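PDB 2ZXR: single-stranded DNA specific exonuclease RecJ, which degrades single-stranded DNA exonucleolytically in the 5' to 3' direction, using divalent metal ions such as magnesium or manganese. Local coordinates for residues P374-L388 with A409-P422. Residues are numbered along the deposited sequence; the frame is centred on the assembly and turned at random.
Sequences PISAVEALRSAEDLL and AFKARVEAYAARFP
Ala380 of 374-388 lies against Val414 of 409-422 where two helices of the DHHA1 domain meet; the axes of 377-383 and 409-419 approach to 8.9 Å, with 126° between their N-to-C directions, and the CA atoms of Ala380 and Val414 are 6.0 Å apart. Just past the first helix, Ala384 sets its CB against Arg413 CG. Both helices pack on the domain's mixed beta-sheet, with Phe360 touching Ala380, Leu381 and Val414. The Tyr417 ring lies against helix 377-383 at Ala380: Ala380 CA makes a CH-pi contact over one ring face, 3.8 Å from its centroid, while Phe421 CE1 covers the opposite face and Ile375 CG2 meets the edge. The other branch of Ile375 ends in CD1, 3.8 Å from Ala418 CB. At the other end, Leu381 CD2 abuts the Phe410 ring edge in its plane, and Leu387 CD2 rests over one face of the Arg413 guanidinium. Arg413 starts with CG anti to the backbone N (chi1 -168°), then bends at chi2 and chi3, bringing the edge of its guanidinium to the C-terminal end of helix 377-383. There NH1 donates to Ser383 O at 2.9 Å, in the carbonyl plane on a lone pair, and, in a salt bridge, also to the syn lone pair of Asp386 OD1, 3.0 Å away; carboxylate and guanidinium are nearly coplanar, 3° apart. These two acceptors probably fix the guanidinium's rotation. A water links the Tyr417 hydroxyl to the residues leading into helix 377-383: it lies 2.6 Å from Tyr417 OH, donates to Pro374 O and accepts from Ser376 N.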
loop_
_atom_site.group_PDB
_atom_site.type_symbol
_atom_site.label_atom_id
_atom_site.label_comp_id
_atom_site.label_asym_id
_atom_site.label_seq_id
_atom_site.Cartn_x
_atom_site.Cartn_y
_atom_site.Cartn_z
ATOM N N PRO A 374 -10.121 9.597 -11.696
ATOM C CA PRO A 374 -10.120 9.421 -13.142
ATOM C C PRO A 374 -9.472 10.618 -13.816
ATOM O O PRO A 374 -9.623 10.811 -15.013
ATOM C CB PRO A 374 -11.598 9.312 -13.463
ATOM C CG PRO A 374 -12.190 10.340 -12.542
ATOM C CD PRO A 374 -11.451 10.063 -11.239
ATOM N N ILE A 375 -8.761 11.444 -13.057
ATOM C CA ILE A 375 -8.153 12.595 -13.703
ATOM C C ILE A 375 -6.668 12.468 -13.874
ATOM O O ILE A 375 -5.910 12.425 -12.903
ATOM C CB ILE A 375 -8.446 13.889 -12.967
ATOM C CG1 ILE A 375 -9.956 14.059 -12.833
ATOM C CG2 ILE A 375 -7.846 15.068 -13.741
ATOM C CD1 ILE A 375 -10.327 15.268 -12.064
ATOM N N SER A 376 -6.276 12.420 -15.139
ATOM C CA SER A 376 -4.892 12.309 -15.537
ATOM C C SER A 376 -4.185 13.665 -15.491
ATOM O O SER A 376 -4.624 14.648 -16.121
ATOM C CB SER A 376 -4.809 11.723 -16.945
ATOM O OG SER A 376 -3.486 11.808 -17.438
ATOM N N ALA A 377 -3.087 13.693 -14.739
ATOM C CA ALA A 377 -2.277 14.880 -14.568
ATOM C C ALA A 377 -1.792 15.440 -15.902
ATOM O O ALA A 377 -2.081 16.597 -16.246
ATOM C CB ALA A 377 -1.070 14.567 -13.666
ATOM N N VAL A 378 -1.079 14.609 -16.658
ATOM C CA VAL A 378 -0.524 15.058 -17.912
ATOM C C VAL A 378 -1.568 15.379 -18.979
ATOM O O VAL A 378 -1.340 16.247 -19.821
ATOM C CB VAL A 378 0.544 14.045 -18.437
ATOM C CG1 VAL A 378 -0.100 12.710 -18.850
ATOM C CG2 VAL A 378 1.311 14.657 -19.579
ATOM N N GLU A 379 -2.717 14.713 -18.944
ATOM C CA GLU A 379 -3.761 14.999 -19.930
ATOM C C GLU A 379 -4.427 16.337 -19.578
ATOM O O GLU A 379 -4.901 17.050 -20.453
ATOM C CB GLU A 379 -4.809 13.871 -19.979
ATOM C CG GLU A 379 -4.336 12.594 -20.676
ATOM C CD GLU A 379 -3.850 12.833 -22.116
ATOM O OE1 GLU A 379 -4.637 13.360 -22.940
ATOM O OE2 GLU A 379 -2.674 12.495 -22.424
ATOM N N ALA A 380 -4.457 16.675 -18.295
ATOM C CA ALA A 380 -5.046 17.946 -17.864
ATOM C C ALA A 380 -4.157 19.088 -18.388
ATOM O O ALA A 380 -4.651 20.132 -18.835
ATOM C CB ALA A 380 -5.131 17.994 -16.352
ATOM N N LEU A 381 -2.845 18.871 -18.352
ATOM C CA LEU A 381 -1.913 19.867 -18.853
ATOM C C LEU A 381 -2.065 19.932 -20.368
ATOM O O LEU A 381 -1.997 21.011 -20.967
ATOM C CB LEU A 381 -0.463 19.505 -18.496
ATOM C CG LEU A 381 -0.099 19.512 -17.004
ATOM C CD1 LEU A 381 1.433 19.318 -16.852
ATOM C CD2 LEU A 381 -0.541 20.832 -16.355
ATOM N N ARG A 382 -2.261 18.771 -20.989
ATOM C CA ARG A 382 -2.431 18.738 -22.438
ATOM C C ARG A 382 -3.620 19.605 -22.835
ATOM O O ARG A 382 -3.540 20.343 -23.797
ATOM C CB ARG A 382 -2.646 17.304 -22.926
ATOM C CG ARG A 382 -2.848 17.171 -24.429
ATOM C CD ARG A 382 -2.336 15.817 -24.881
ATOM N NE ARG A 382 -0.960 15.658 -24.401
ATOM C CZ ARG A 382 -0.378 14.491 -24.128
ATOM N NH1 ARG A 382 -1.054 13.364 -24.294
ATOM N NH2 ARG A 382 0.879 14.458 -23.675
ATOM N N SER A 383 -4.708 19.541 -22.082
ATOM C CA SER A 383 -5.886 20.338 -22.406
ATOM C C SER A 383 -5.587 21.831 -22.392
ATOM O O SER A 383 -6.304 22.606 -23.007
ATOM C CB SER A 383 -7.047 20.038 -21.436
ATOM O OG SER A 383 -6.910 20.705 -20.183
ATOM N N ALA A 384 -4.535 22.240 -21.692
ATOM C CA ALA A 384 -4.169 23.659 -21.627
ATOM C C ALA A 384 -2.763 23.906 -22.197
ATOM O O ALA A 384 -2.138 24.920 -21.881
ATOM C CB ALA A 384 -4.212 24.115 -20.174
ATOM N N GLU A 385 -2.285 23.003 -23.056
ATOM C CA GLU A 385 -0.919 23.093 -23.573
ATOM C C GLU A 385 -0.464 24.331 -24.341
ATOM O O GLU A 385 0.723 24.685 -24.302
ATOM C CB GLU A 385 -0.586 21.847 -24.396
ATOM C CG GLU A 385 -1.258 21.780 -25.752
ATOM C CD GLU A 385 -0.989 20.454 -26.447
ATOM O OE1 GLU A 385 0.200 20.084 -26.607
ATOM O OE2 GLU A 385 -1.970 19.779 -26.825
ATOM N N ASP A 386 -1.373 24.995 -25.038
ATOM C CA ASP A 386 -0.984 26.188 -25.785
ATOM C C ASP A 386 -0.413 27.256 -24.834
ATOM O O ASP A 386 0.386 28.106 -25.241
ATOM C CB ASP A 386 -2.198 26.768 -26.522
ATOM C CG ASP A 386 -3.330 27.141 -25.575
ATOM O OD1 ASP A 386 -3.916 26.241 -24.929
ATOM O OD2 ASP A 386 -3.641 28.348 -25.458
ATOM N N LEU A 387 -0.829 27.186 -23.572
ATOM C CA LEU A 387 -0.434 28.142 -22.531
ATOM C C LEU A 387 0.903 27.866 -21.862
ATOM O O LEU A 387 1.410 28.691 -21.116
ATOM C CB LEU A 387 -1.505 28.144 -21.440
ATOM C CG LEU A 387 -2.699 29.087 -21.362
ATOM C CD1 LEU A 387 -3.096 29.617 -22.719
ATOM C CD2 LEU A 387 -3.829 28.344 -20.674
ATOM N N LEU A 388 1.480 26.707 -22.128
ATOM C CA LEU A 388 2.715 26.306 -21.461
ATOM C C LEU A 388 3.987 26.390 -22.277
ATOM O O LEU A 388 3.965 26.238 -23.496
ATOM C CB LEU A 388 2.541 24.876 -20.945
ATOM C CG LEU A 388 1.216 24.632 -20.223
ATOM C CD1 LEU A 388 1.078 23.147 -19.874
ATOM C CD2 LEU A 388 1.152 25.502 -18.975
ATOM N N ALA A 409 -5.800 32.107 -16.828
ATOM C CA ALA A 409 -6.289 31.391 -17.995
ATOM C C ALA A 409 -6.044 29.893 -17.831
ATOM O O ALA A 409 -6.881 29.053 -18.200
ATOM C CB ALA A 409 -5.588 31.905 -19.254
ATOM N N PHE A 410 -4.879 29.570 -17.280
ATOM C CA PHE A 410 -4.485 28.186 -17.040
ATOM C C PHE A 410 -5.466 27.567 -16.055
ATOM O O PHE A 410 -5.927 26.443 -16.246
ATOM C CB PHE A 410 -3.079 28.141 -16.445
ATOM C CG PHE A 410 -2.642 26.760 -16.019
ATOM C CD1 PHE A 410 -2.292 25.796 -16.967
ATOM C CD2 PHE A 410 -2.595 26.426 -14.667
ATOM C CE1 PHE A 410 -1.899 24.512 -16.563
ATOM C CE2 PHE A 410 -2.205 25.152 -14.255
ATOM C CZ PHE A 410 -1.858 24.198 -15.194
ATOM N N LYS A 411 -5.783 28.313 -15.004
ATOM C CA LYS A 411 -6.703 27.838 -13.983
ATOM C C LYS A 411 -8.096 27.488 -14.507
ATOM O O LYS A 411 -8.602 26.401 -14.226
ATOM C CB LYS A 411 -6.831 28.879 -12.865
ATOM C CG LYS A 411 -7.822 28.550 -11.751
ATOM C CD LYS A 411 -7.707 29.612 -10.665
ATOM C CE LYS A 411 -8.345 29.204 -9.353
ATOM N NZ LYS A 411 -9.819 29.452 -9.263
ATOM N N ALA A 412 -8.717 28.396 -15.264
ATOM C CA ALA A 412 -10.066 28.128 -15.773
ATOM C C ALA A 412 -10.053 26.887 -16.639
ATOM O O ALA A 412 -10.955 26.047 -16.574
ATOM C CB ALA A 412 -10.590 29.327 -16.576
ATOM N N ARG A 413 -9.016 26.786 -17.456
ATOM C CA ARG A 413 -8.844 25.664 -18.348
ATOM C C ARG A 413 -8.759 24.325 -17.598
ATOM O O ARG A 413 -9.520 23.383 -17.887
ATOM C CB ARG A 413 -7.569 25.865 -19.156
ATOM C CG ARG A 413 -7.436 24.923 -20.312
ATOM C CD ARG A 413 -8.372 25.381 -21.416
ATOM N NE ARG A 413 -7.875 26.603 -22.027
ATOM C CZ ARG A 413 -6.918 26.635 -22.949
ATOM N NH1 ARG A 413 -6.361 25.512 -23.377
ATOM N NH2 ARG A 413 -6.502 27.799 -23.432
ATOM N N VAL A 414 -7.846 24.214 -16.636
ATOM C CA VAL A 414 -7.747 22.934 -15.948
ATOM C C VAL A 414 -8.975 22.656 -15.109
ATOM O O VAL A 414 -9.381 21.505 -14.984
ATOM C CB VAL A 414 -6.440 22.794 -15.107
ATOM C CG1 VAL A 414 -5.233 22.974 -16.021
ATOM C CG2 VAL A 414 -6.417 23.739 -13.972
ATOM N N GLU A 415 -9.583 23.696 -14.549
ATOM C CA GLU A 415 -10.799 23.505 -13.760
ATOM C C GLU A 415 -11.892 22.907 -14.642
ATOM O O GLU A 415 -12.689 22.072 -14.187
ATOM C CB GLU A 415 -11.316 24.830 -13.194
ATOM C CG GLU A 415 -10.486 25.432 -12.088
ATOM C CD GLU A 415 -11.042 26.777 -11.625
ATOM O OE1 GLU A 415 -11.967 27.297 -12.276
ATOM O OE2 GLU A 415 -10.560 27.327 -10.620
ATOM N N ALA A 416 -11.925 23.347 -15.900
ATOM C CA ALA A 416 -12.917 22.878 -16.860
ATOM C C ALA A 416 -12.603 21.469 -17.282
ATOM O O ALA A 416 -13.501 20.676 -17.518
ATOM C CB ALA A 416 -12.963 23.800 -18.097
ATOM N N TYR A 417 -11.324 21.157 -17.401
ATOM C CA TYR A 417 -10.940 19.808 -17.766
ATOM C C TYR A 417 -11.438 18.853 -16.663
ATOM O O TYR A 417 -12.069 17.831 -16.952
ATOM C CB TYR A 417 -9.421 19.694 -17.891
ATOM C CG TYR A 417 -8.975 18.295 -18.197
ATOM C CD1 TYR A 417 -9.207 17.730 -19.451
ATOM C CD2 TYR A 417 -8.397 17.501 -17.211
ATOM C CE1 TYR A 417 -8.884 16.399 -19.707
ATOM C CE2 TYR A 417 -8.067 16.169 -17.454
ATOM C CZ TYR A 417 -8.322 15.624 -18.696
ATOM O OH TYR A 417 -8.070 14.290 -18.911
ATOM N N ALA A 418 -11.174 19.205 -15.407
ATOM C CA ALA A 418 -11.569 18.367 -14.268
ATOM C C ALA A 418 -13.081 18.227 -14.137
ATOM O O ALA A 418 -13.578 17.192 -13.671
ATOM C CB ALA A 418 -10.980 18.931 -12.957
ATOM N N ALA A 419 -13.800 19.277 -14.537
ATOM C CA ALA A 419 -15.256 19.286 -14.478
ATOM C C ALA A 419 -15.876 18.233 -15.397
ATOM O O ALA A 419 -17.008 17.830 -15.196
ATOM C CB ALA A 419 -15.786 20.675 -14.842
ATOM N N ARG A 420 -15.129 17.790 -16.398
ATOM C CA ARG A 420 -15.609 16.777 -17.331
ATOM C C ARG A 420 -15.623 15.375 -16.718
ATOM O O ARG A 420 -16.133 14.426 -17.324
ATOM C CB ARG A 420 -14.732 16.774 -18.588
ATOM C CG ARG A 420 -14.955 17.999 -19.477
ATOM C CD ARG A 420 -13.784 18.274 -20.418
ATOM N NE ARG A 420 -13.241 17.065 -21.038
ATOM C CZ ARG A 420 -12.252 17.062 -21.935
ATOM N NH1 ARG A 420 -11.704 18.211 -22.323
ATOM N NH2 ARG A 420 -11.795 15.912 -22.432
ATOM N N PHE A 421 -15.074 15.239 -15.514
ATOM C CA PHE A 421 -15.029 13.928 -14.891
ATOM C C PHE A 421 -15.740 13.820 -13.562
ATOM O O PHE A 421 -16.004 14.821 -12.892
ATOM C CB PHE A 421 -13.580 13.470 -14.709
ATOM C CG PHE A 421 -12.783 13.477 -15.970
ATOM C CD1 PHE A 421 -12.345 14.671 -16.521
ATOM C CD2 PHE A 421 -12.476 12.293 -16.616
ATOM C CE1 PHE A 421 -11.609 14.690 -17.704
ATOM C CE2 PHE A 421 -11.739 12.298 -17.804
ATOM C CZ PHE A 421 -11.306 13.507 -18.346
ATOM N N PRO A 422 -16.109 12.588 -13.181
ATOM C CA PRO A 422 -16.788 12.396 -11.900
ATOM C C PRO A 422 -15.806 12.720 -10.785
ATOM O O PRO A 422 -14.591 12.722 -11.007
ATOM C CB PRO A 422 -17.192 10.920 -11.929
ATOM C CG PRO A 422 -16.332 10.304 -13.013
ATOM C CD PRO A 422 -16.221 11.393 -14.031
HETATM O O HOH W 1 -8.180 12.157 -17.362
#